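Putative tRNA (Adenine(37)-N6)-methyltransferase (Pseudomonas aeruginosa, PDB 7BTU) probably transfers a methyl group from S-adenosyl-L-methionine to the N6-threonylcarbamoyladenosine at position 37 of tRNA. Local coordinates at residues Gly92-Ala95 and His100-Asn103. Sequence-based numbering, arbitrary orientation.
Sequences GVFA and HRPN
The loop brings Val93 and Arg101 together, their CA atoms 6.6 Å apart. Residues 93-95 make one short 3-10 turn, closed by a bond from Ala95 N to Gly92 O, whereas Arg101 and Pro102 run extended past it. Val93 O, carried by the turn, is reached at 3.2 Å by Arg101 NH2, which comes in from above the carbonyl plane in a bent bond (137° at the hydrogen), and the hydroxyl of Thr96 bonds to the same oxygen. A bend at chi3 (-48°) folds the arginine chain back toward the turn and sets the guanidinium there; NH1 meanwhile bonds to Ala98 O inside the connecting loop. Beside this polar link, Val93 CG2, anti to the backbone N, packs on Arg101 CB at 3.7 Å and also lies over one face of the guanidinium. Val93 CG1 sits over the centre of the Phe94 ring, while the outer end of that ring, CZ, touches Pro102 CG obliquely at 3.9 Å. Valine, phenylalanine and proline thus form a small apolar patch beside the arginine. The charge of Arg101 is answered chiefly across the dimer interface, where NE makes a salt bridge to Asp135 of the second subunit; Phe94 and Pro102 pack there on Ile14 and Phe47 of that subunit. The contact lies within the loop between the short strand 91-92, paired with strand 78-79, and strand 105-116 of the antiparallel six-stranded barrel in the N-terminal TrmO domain, and that loop rests against strand 132-138 of the second subunit.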
ATOM      1  N   GLY B  92      -1.664 -15.818 -11.576  1.00 29.79           N
ATOM      2  CA  GLY B  92      -0.811 -14.782 -12.114  1.00 24.87           C
ATOM      3  C   GLY B  92      -0.067 -14.026 -11.026  1.00 24.48           C
ATOM      4  O   GLY B  92      -0.565 -13.822  -9.919  1.00 25.33           O
ATOM      5  N   VAL B  93       1.155 -13.603 -11.341  1.00 23.45           N
ATOM      6  CA  VAL B  93       1.947 -12.909 -10.330  1.00 25.79           C
ATOM      7  C   VAL B  93       1.205 -11.672  -9.828  1.00 25.51           C
ATOM      8  O   VAL B  93       1.269 -11.334  -8.638  1.00 24.52           O
ATOM      9  CB  VAL B  93       3.347 -12.546 -10.893  1.00 28.78           C
ATOM     10  CG1 VAL B  93       3.227 -11.540 -12.032  1.00 28.50           C
ATOM     11  CG2 VAL B  93       4.278 -11.970  -9.768  1.00 31.94           C
ATOM     12  N   PHE B  94       0.450 -11.017 -10.700  1.00 22.46           N
ATOM     13  CA  PHE B  94      -0.264  -9.803 -10.313  1.00 20.60           C
ATOM     14  C   PHE B  94      -1.527 -10.101  -9.517  1.00 20.91           C
ATOM     15  O   PHE B  94      -2.165  -9.160  -9.029  1.00 20.93           O
ATOM     16  CB  PHE B  94      -0.602  -8.981 -11.565  1.00 21.33           C
ATOM     17  CG  PHE B  94       0.617  -8.484 -12.278  1.00 26.46           C
ATOM     18  CD1 PHE B  94       1.641  -7.878 -11.571  1.00 21.67           C
ATOM     19  CD2 PHE B  94       0.751  -8.622 -13.655  1.00 22.99           C
ATOM     20  CE1 PHE B  94       2.799  -7.366 -12.265  1.00 22.39           C
ATOM     21  CE2 PHE B  94       1.874  -8.128 -14.317  1.00 25.00           C
ATOM     22  CZ  PHE B  94       2.904  -7.530 -13.635  1.00 23.17           C
ATOM     23  N   ALA B  95      -1.894 -11.375  -9.394  1.00 21.62           N
ATOM     24  CA  ALA B  95      -2.982 -11.790  -8.525  1.00 28.20           C
ATOM     25  C   ALA B  95      -2.475 -12.209  -7.143  1.00 29.15           C
ATOM     26  O   ALA B  95      -3.257 -12.713  -6.328  1.00 27.39           O
ATOM     27  CB  ALA B  95      -3.747 -12.955  -9.181  1.00 23.81           C
ATOM     28  N   HIS B 100       8.832 -12.821  -5.613  1.00 31.48           N
ATOM     29  CA  HIS B 100       9.598 -12.700  -6.863  1.00 35.65           C
ATOM     30  C   HIS B 100       8.628 -12.102  -7.863  1.00 33.54           C
ATOM     31  O   HIS B 100       7.720 -12.787  -8.327  1.00 34.27           O
ATOM     32  CB  HIS B 100      10.146 -14.033  -7.384  1.00 43.97           C
ATOM     33  CG  HIS B 100      10.992 -14.786  -6.400  1.00 55.47           C
ATOM     34  ND1 HIS B 100      10.457 -15.599  -5.419  1.00 58.53           N
ATOM     35  CD2 HIS B 100      12.339 -14.856  -6.251  1.00 60.30           C
ATOM     36  CE1 HIS B 100      11.436 -16.138  -4.711  1.00 61.75           C
ATOM     37  NE2 HIS B 100      12.588 -15.695  -5.189  1.00 62.34           N
ATOM     38  N   ARG B 101       8.768 -10.813  -8.145  1.00 26.13           N
ATOM     39  CA  ARG B 101       7.814 -10.122  -9.008  1.00 27.82           C
ATOM     40  C   ARG B 101       8.514  -9.004  -9.786  1.00 27.47           C
ATOM     41  O   ARG B 101       9.633  -8.605  -9.437  1.00 24.14           O
ATOM     42  CB  ARG B 101       6.642  -9.578  -8.183  1.00 25.40           C
ATOM     43  CG  ARG B 101       7.045  -8.571  -7.180  1.00 24.09           C
ATOM     44  CD  ARG B 101       5.874  -8.276  -6.212  1.00 24.11           C
ATOM     45  NE  ARG B 101       4.593  -8.033  -6.881  1.00 24.21           N
ATOM     46  CZ  ARG B 101       3.578  -8.905  -6.944  1.00 24.66           C
ATOM     47  NH1 ARG B 101       3.679 -10.135  -6.419  1.00 21.19           N
ATOM     48  NH2 ARG B 101       2.485  -8.563  -7.595  1.00 27.00           N
ATOM     49  N   PRO B 102       7.920  -8.546 -10.894  1.00 26.66           N
ATOM     50  CA  PRO B 102       8.529  -7.459 -11.677  1.00 24.63           C
ATOM     51  C   PRO B 102       8.867  -6.277 -10.782  1.00 23.70           C
ATOM     52  O   PRO B 102       8.070  -5.866  -9.938  1.00 21.01           O
ATOM     53  CB  PRO B 102       7.436  -7.091 -12.691  1.00 25.18           C
ATOM     54  CG  PRO B 102       6.628  -8.328 -12.855  1.00 30.95           C
ATOM     55  CD  PRO B 102       6.679  -9.055 -11.523  1.00 29.00           C
ATOM     56  N   ASN B 103      10.083  -5.774 -10.934  1.00 21.91           N
ATOM     57  CA  ASN B 103      10.606  -4.624 -10.178  1.00 20.98           C
ATOM     58  C   ASN B 103      10.924  -4.844  -8.708  1.00 22.93           C
ATOM     59  O   ASN B 103      11.598  -3.998  -8.129  1.00 23.51           O
ATOM     60  CB  ASN B 103       9.662  -3.429 -10.297  1.00 23.09           C
ATOM     61  CG  ASN B 103       9.697  -2.872 -11.681  1.00 21.37           C
ATOM     62  OD1 ASN B 103      10.778  -2.733 -12.224  1.00 22.83           O
ATOM     63  ND2 ASN B 103       8.530  -2.690 -12.320  1.00 19.13           N
TER